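Local coordinates for protein ATP grasp ligase (Microcystis aeruginosa MRC, PDB 5IG9) that is an ATP-grasp ligase of the MdnC type, probably joining a carboxylate to an acceptor group at the expense of ATP, at residues 216-230 and 253-267. Numbering follows the deposited sequence.
Sequences LRITIVGEQIFTAAI and WQPYDLPKTIEKQLL
A229 and Q254 pair antiparallel through two backbone hydrogen bonds, A229 N to Q254 O (2.9 Å) and Q254 N to A229 O (2.8 Å), while farther along the chain helix 260-267 crosses strand 216-221 at -55°, the axes 11.0 Å apart. The indole of W253 lies on the sheet face of R217, A228 and I230: I230 CG2 sits over its six-membered ring, 3.5 Å from the centroid, and R217 CB meets W253 CZ3 obliquely. W303 meets the indole too, and the R217 guanidinium leads away from it to a salt bridge with D281. Replacing W253 with an alanine is likely to strip I230 CG2 of the ring it packs on and to open a gap beside R217 CB and A228 CB. Y256 lies on the face of L216, T227 and A229, its ring receiving L216 CD2 over its centre and A229 CB obliquely; its OH is hydrogen-bonded to the OH of Y290. On this face L258 CD1 meets I218 CD1 tip to tip at 3.6 Å and lies 3.4 Å from T227 OG1. With CG1 beside the backbone N (chi1 -51°), I225 sends CD1 to E263 CB (3.7 Å), and L266 and L267 pack on I220. A short edge strand thus extends a beta-hairpin and leads into a helix packed on one face of an antiparallel sheet, an alpha+beta arrangement consistent with the C-terminal part of an ATP-grasp fold.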
loop_
_atom_site.group_PDB
_atom_site.type_symbol
_atom_site.label_atom_id
_atom_site.label_comp_id
_atom_site.label_asym_id
_atom_site.label_seq_id
_atom_site.Cartn_x
_atom_site.Cartn_y
_atom_site.Cartn_z
ATOM N N LEU A 216 -7.840 -6.434 -26.079
ATOM C CA LEU A 216 -6.706 -7.324 -25.872
ATOM C C LEU A 216 -6.544 -7.622 -24.387
ATOM O O LEU A 216 -6.602 -6.708 -23.557
ATOM C CB LEU A 216 -5.412 -6.711 -26.416
ATOM C CG LEU A 216 -5.383 -6.261 -27.876
ATOM C CD1 LEU A 216 -3.992 -5.789 -28.260
ATOM C CD2 LEU A 216 -5.840 -7.379 -28.788
ATOM N N ARG A 217 -6.339 -8.896 -24.060
ATOM C CA ARG A 217 -5.981 -9.334 -22.714
ATOM C C ARG A 217 -4.607 -9.977 -22.791
ATOM O O ARG A 217 -4.457 -11.064 -23.352
ATOM C CB ARG A 217 -7.014 -10.306 -22.151
ATOM C CG ARG A 217 -6.721 -10.762 -20.729
ATOM C CD ARG A 217 -6.880 -9.627 -19.725
ATOM N NE ARG A 217 -6.758 -10.096 -18.346
ATOM C CZ ARG A 217 -7.057 -9.362 -17.279
ATOM N NH1 ARG A 217 -7.498 -8.121 -17.429
ATOM N NH2 ARG A 217 -6.918 -9.870 -16.062
ATOM N N ILE A 218 -3.612 -9.311 -22.222
ATOM C CA ILE A 218 -2.213 -9.699 -22.354
ATOM C C ILE A 218 -1.700 -10.128 -20.990
ATOM O O ILE A 218 -1.655 -9.322 -20.054
ATOM C CB ILE A 218 -1.373 -8.552 -22.930
ATOM C CG1 ILE A 218 -2.004 -8.065 -24.234
ATOM C CG2 ILE A 218 0.065 -8.993 -23.137
ATOM C CD1 ILE A 218 -1.448 -6.765 -24.726
ATOM N N THR A 219 -1.310 -11.392 -20.878
ATOM C CA THR A 219 -0.766 -11.954 -19.650
ATOM C C THR A 219 0.707 -12.266 -19.873
ATOM O O THR A 219 1.055 -13.014 -20.792
ATOM C CB THR A 219 -1.526 -13.214 -19.237
ATOM O OG1 THR A 219 -2.927 -12.932 -19.193
ATOM C CG2 THR A 219 -1.074 -13.673 -17.870
ATOM N N ILE A 220 1.567 -11.688 -19.040
ATOM C CA ILE A 220 3.011 -11.830 -19.172
ATOM C C ILE A 220 3.534 -12.584 -17.961
ATOM O O ILE A 220 3.227 -12.218 -16.820
ATOM C CB ILE A 220 3.702 -10.461 -19.302
ATOM C CG1 ILE A 220 3.238 -9.759 -20.583
ATOM C CG2 ILE A 220 5.214 -10.627 -19.283
ATOM C CD1 ILE A 220 3.769 -8.355 -20.733
ATOM N N VAL A 221 4.318 -13.630 -18.209
ATOM C CA VAL A 221 4.976 -14.397 -17.155
ATOM C C VAL A 221 6.468 -14.395 -17.462
ATOM O O VAL A 221 6.924 -15.117 -18.361
ATOM C CB VAL A 221 4.446 -15.834 -17.058
ATOM C CG1 VAL A 221 5.017 -16.520 -15.832
ATOM C CG2 VAL A 221 2.926 -15.844 -17.031
ATOM N N GLY A 222 7.231 -13.601 -16.714
ATOM C CA GLY A 222 8.640 -13.429 -17.010
ATOM C C GLY A 222 8.825 -12.599 -18.261
ATOM O O GLY A 222 8.672 -11.376 -18.230
ATOM N N GLU A 223 9.153 -13.257 -19.376
ATOM C CA GLU A 223 9.208 -12.603 -20.678
ATOM C C GLU A 223 8.367 -13.345 -21.710
ATOM O O GLU A 223 8.531 -13.124 -22.913
ATOM C CB GLU A 223 10.652 -12.462 -21.164
ATOM C CG GLU A 223 11.484 -11.497 -20.328
ATOM C CD GLU A 223 12.844 -11.212 -20.933
ATOM O OE1 GLU A 223 13.435 -12.130 -21.539
ATOM O OE2 GLU A 223 13.319 -10.063 -20.812
ATOM N N GLN A 224 7.472 -14.220 -21.260
ATOM C CA GLN A 224 6.548 -14.936 -22.130
ATOM C C GLN A 224 5.230 -14.176 -22.181
ATOM O O GLN A 224 4.662 -13.842 -21.134
ATOM C CB GLN A 224 6.327 -16.362 -21.626
ATOM C CG GLN A 224 5.616 -17.265 -22.607
ATOM C CD GLN A 224 5.689 -18.721 -22.196
ATOM O OE1 GLN A 224 6.178 -19.050 -21.113
ATOM N NE2 GLN A 224 5.207 -19.606 -23.063
ATOM N N ILE A 225 4.749 -13.905 -23.391
ATOM C CA ILE A 225 3.618 -13.010 -23.605
ATOM C C ILE A 225 2.466 -13.803 -24.198
ATOM O O ILE A 225 2.574 -14.325 -25.314
ATOM C CB ILE A 225 3.994 -11.835 -24.518
ATOM C CG1 ILE A 225 5.270 -11.168 -24.005
ATOM C CG2 ILE A 225 2.852 -10.837 -24.592
ATOM C CD1 ILE A 225 5.762 -10.049 -24.877
ATOM N N PHE A 226 1.359 -13.876 -23.459
ATOM C CA PHE A 226 0.133 -14.519 -23.921
ATOM C C PHE A 226 -0.879 -13.430 -24.264
ATOM O O PHE A 226 -1.413 -12.763 -23.369
ATOM C CB PHE A 226 -0.429 -15.461 -22.860
ATOM C CG PHE A 226 0.540 -16.507 -22.398
ATOM C CD1 PHE A 226 1.400 -16.258 -21.342
ATOM C CD2 PHE A 226 0.581 -17.751 -23.008
ATOM C CE1 PHE A 226 2.287 -17.222 -20.910
ATOM C CE2 PHE A 226 1.465 -18.719 -22.580
ATOM C CZ PHE A 226 2.319 -18.457 -21.532
ATOM N N THR A 227 -1.156 -13.261 -25.555
ATOM C CA THR A 227 -2.044 -12.214 -26.039
ATOM C C THR A 227 -3.333 -12.829 -26.560
ATOM O O THR A 227 -3.299 -13.722 -27.414
ATOM C CB THR A 227 -1.377 -11.391 -27.143
ATOM O OG1 THR A 227 -0.158 -10.827 -26.649
ATOM C CG2 THR A 227 -2.299 -10.267 -27.590
ATOM N N ALA A 228 -4.461 -12.336 -26.057
ATOM C CA ALA A 228 -5.780 -12.786 -26.474
ATOM C C ALA A 228 -6.621 -11.588 -26.893
ATOM O O ALA A 228 -6.558 -10.524 -26.269
ATOM C CB ALA A 228 -6.476 -13.559 -25.352
ATOM N N ALA A 229 -7.412 -11.762 -27.950
ATOM C CA ALA A 229 -8.233 -10.690 -28.495
ATOM C C ALA A 229 -9.675 -11.154 -28.629
ATOM O O ALA A 229 -9.951 -12.347 -28.774
ATOM C CB ALA A 229 -7.718 -10.223 -29.859
ATOM N N ILE A 230 -10.594 -10.194 -28.578
ATOM C CA ILE A 230 -12.014 -10.459 -28.768
ATOM C C ILE A 230 -12.634 -9.265 -29.479
ATOM O O ILE A 230 -12.303 -8.109 -29.188
ATOM C CB ILE A 230 -12.729 -10.750 -27.432
ATOM C CG1 ILE A 230 -14.184 -11.156 -27.669
ATOM C CG2 ILE A 230 -12.670 -9.548 -26.501
ATOM C CD1 ILE A 230 -14.901 -11.582 -26.408
ATOM N N TRP A 253 -12.722 -15.332 -27.131
ATOM C CA TRP A 253 -11.336 -14.884 -27.126
ATOM C C TRP A 253 -10.481 -15.768 -28.025
ATOM O O TRP A 253 -10.621 -16.993 -28.034
ATOM C CB TRP A 253 -10.777 -14.880 -25.701
ATOM C CG TRP A 253 -11.396 -13.841 -24.813
ATOM C CD1 TRP A 253 -12.533 -13.970 -24.069
ATOM C CD2 TRP A 253 -10.914 -12.510 -24.576
ATOM N NE1 TRP A 253 -12.788 -12.806 -23.386
ATOM C CE2 TRP A 253 -11.810 -11.894 -23.682
ATOM C CE3 TRP A 253 -9.814 -11.780 -25.035
ATOM C CZ2 TRP A 253 -11.639 -10.586 -23.237
ATOM C CZ3 TRP A 253 -9.646 -10.482 -24.593
ATOM C CH2 TRP A 253 -10.552 -9.898 -23.702
ATOM N N GLN A 254 -9.590 -15.160 -28.800
ATOM C CA GLN A 254 -8.735 -15.935 -29.696
ATOM C C GLN A 254 -7.302 -15.419 -29.691
ATOM O O GLN A 254 -7.067 -14.235 -29.448
ATOM C CB GLN A 254 -9.295 -15.913 -31.120
ATOM C CG GLN A 254 -9.584 -14.519 -31.652
ATOM C CD GLN A 254 -8.993 -14.287 -33.028
ATOM O OE1 GLN A 254 -9.557 -14.706 -34.039
ATOM N NE2 GLN A 254 -7.849 -13.613 -33.075
ATOM N N PRO A 255 -6.344 -16.303 -29.958
ATOM C CA PRO A 255 -4.942 -15.875 -29.971
ATOM C C PRO A 255 -4.760 -14.662 -30.869
ATOM O O PRO A 255 -5.507 -14.454 -31.827
ATOM C CB PRO A 255 -4.198 -17.098 -30.521
ATOM C CG PRO A 255 -5.105 -18.249 -30.257
ATOM C CD PRO A 255 -6.497 -17.702 -30.392
ATOM N N TYR A 256 -3.752 -13.856 -30.550
ATOM C CA TYR A 256 -3.485 -12.632 -31.290
ATOM C C TYR A 256 -1.991 -12.358 -31.239
ATOM O O TYR A 256 -1.349 -12.590 -30.211
ATOM C CB TYR A 256 -4.280 -11.453 -30.713
ATOM C CG TYR A 256 -4.218 -10.170 -31.519
ATOM C CD1 TYR A 256 -3.161 -9.279 -31.365
ATOM C CD2 TYR A 256 -5.225 -9.840 -32.417
ATOM C CE1 TYR A 256 -3.104 -8.106 -32.093
ATOM C CE2 TYR A 256 -5.175 -8.669 -33.148
ATOM C CZ TYR A 256 -4.113 -7.806 -32.981
ATOM O OH TYR A 256 -4.058 -6.638 -33.705
ATOM N N ASP A 257 -1.442 -11.870 -32.350
ATOM C CA ASP A 257 -0.019 -11.570 -32.457
ATOM C C ASP A 257 0.180 -10.062 -32.352
ATOM O O ASP A 257 -0.140 -9.319 -33.285
ATOM C CB ASP A 257 0.557 -12.108 -33.766
ATOM C CG ASP A 257 0.649 -13.624 -33.788
ATOM O OD1 ASP A 257 0.961 -14.225 -32.736
ATOM O OD2 ASP A 257 0.409 -14.221 -34.860
ATOM N N LEU A 258 0.707 -9.616 -31.218
ATOM C CA LEU A 258 1.068 -8.220 -31.063
ATOM C C LEU A 258 2.218 -7.863 -32.004
ATOM O O LEU A 258 3.056 -8.712 -32.321
ATOM C CB LEU A 258 1.490 -7.929 -29.626
ATOM C CG LEU A 258 0.419 -7.836 -28.544
ATOM C CD1 LEU A 258 1.068 -7.676 -27.179
ATOM C CD2 LEU A 258 -0.511 -6.675 -28.837
ATOM N N PRO A 259 2.275 -6.619 -32.470
ATOM C CA PRO A 259 3.501 -6.138 -33.113
ATOM C C PRO A 259 4.679 -6.271 -32.159
ATOM O O PRO A 259 4.551 -6.048 -30.953
ATOM C CB PRO A 259 3.183 -4.673 -33.426
ATOM C CG PRO A 259 1.688 -4.626 -33.521
ATOM C CD PRO A 259 1.196 -5.616 -32.505
ATOM N N LYS A 260 5.840 -6.649 -32.704
ATOM C CA LYS A 260 7.019 -6.818 -31.861
ATOM C C LYS A 260 7.401 -5.528 -31.146
ATOM O O LYS A 260 8.063 -5.581 -30.105
ATOM C CB LYS A 260 8.205 -7.329 -32.682
ATOM C CG LYS A 260 8.923 -6.259 -33.486
ATOM C CD LYS A 260 10.343 -6.681 -33.842
ATOM C CE LYS A 260 11.256 -6.662 -32.622
ATOM N NZ LYS A 260 12.670 -6.965 -32.986
ATOM N N THR A 261 6.992 -4.374 -31.678
ATOM C CA THR A 261 7.247 -3.110 -30.997
ATOM C C THR A 261 6.391 -2.980 -29.744
ATOM O O THR A 261 6.880 -2.548 -28.694
ATOM C CB THR A 261 6.988 -1.940 -31.944
ATOM O OG1 THR A 261 7.853 -2.045 -33.082
ATOM C CG2 THR A 261 7.244 -0.617 -31.241
ATOM N N ILE A 262 5.113 -3.353 -29.834
ATOM C CA ILE A 262 4.247 -3.326 -28.658
ATOM C C ILE A 262 4.725 -4.334 -27.621
ATOM O O ILE A 262 4.733 -4.052 -26.417
ATOM C CB ILE A 262 2.783 -3.584 -29.064
ATOM C CG1 ILE A 262 2.323 -2.563 -30.109
ATOM C CG2 ILE A 262 1.876 -3.543 -27.841
ATOM C CD1 ILE A 262 2.279 -1.147 -29.603
ATOM N N GLU A 263 5.139 -5.524 -28.071
ATOM C CA GLU A 263 5.636 -6.533 -27.139
ATOM C C GLU A 263 6.874 -6.042 -26.399
ATOM O O GLU A 263 7.005 -6.249 -25.187
ATOM C CB GLU A 263 5.943 -7.835 -27.878
ATOM C CG GLU A 263 4.718 -8.649 -28.241
ATOM C CD GLU A 263 5.083 -9.993 -28.836
ATOM O OE1 GLU A 263 6.291 -10.243 -29.025
ATOM O OE2 GLU A 263 4.167 -10.798 -29.112
ATOM N N LYS A 264 7.798 -5.392 -27.110
ATOM C CA LYS A 264 9.006 -4.906 -26.455
ATOM C C LYS A 264 8.707 -3.734 -25.530
ATOM O O LYS A 264 9.401 -3.547 -24.525
ATOM C CB LYS A 264 10.057 -4.521 -27.499
ATOM C CG LYS A 264 10.112 -3.042 -27.848
ATOM C CD LYS A 264 11.414 -2.411 -27.373
ATOM C CE LYS A 264 11.480 -0.927 -27.707
ATOM N NZ LYS A 264 12.792 -0.345 -27.307
ATOM N N GLN A 265 7.674 -2.945 -25.836
ATOM C CA GLN A 265 7.316 -1.836 -24.958
ATOM C C GLN A 265 6.648 -2.337 -23.685
ATOM O O GLN A 265 6.887 -1.799 -22.599
ATOM C CB GLN A 265 6.405 -0.849 -25.693
ATOM C CG GLN A 265 7.112 -0.012 -26.753
ATOM C CD GLN A 265 6.150 0.831 -27.567
ATOM O OE1 GLN A 265 5.198 0.317 -28.153
ATOM N NE2 GLN A 265 6.391 2.136 -27.603
ATOM N N LEU A 266 5.808 -3.368 -23.796
ATOM C CA LEU A 266 5.196 -3.942 -22.603
ATOM C C LEU A 266 6.234 -4.623 -21.723
ATOM O O LEU A 266 6.107 -4.617 -20.495
ATOM C CB LEU A 266 4.096 -4.927 -22.993
ATOM C CG LEU A 266 2.878 -4.327 -23.691
ATOM C CD1 LEU A 266 1.894 -5.428 -24.026
ATOM C CD2 LEU A 266 2.227 -3.258 -22.830
ATOM N N LEU A 267 7.267 -5.210 -22.327
ATOM C CA LEU A 267 8.342 -5.788 -21.531
ATOM C C LEU A 267 9.126 -4.708 -20.798
ATOM O O LEU A 267 9.533 -4.905 -19.648
ATOM C CB LEU A 267 9.268 -6.620 -22.414
ATOM C CG LEU A 267 8.737 -7.990 -22.829
ATOM C CD1 LEU A 267 9.783 -8.711 -23.654
ATOM C CD2 LEU A 267 8.341 -8.817 -21.612
#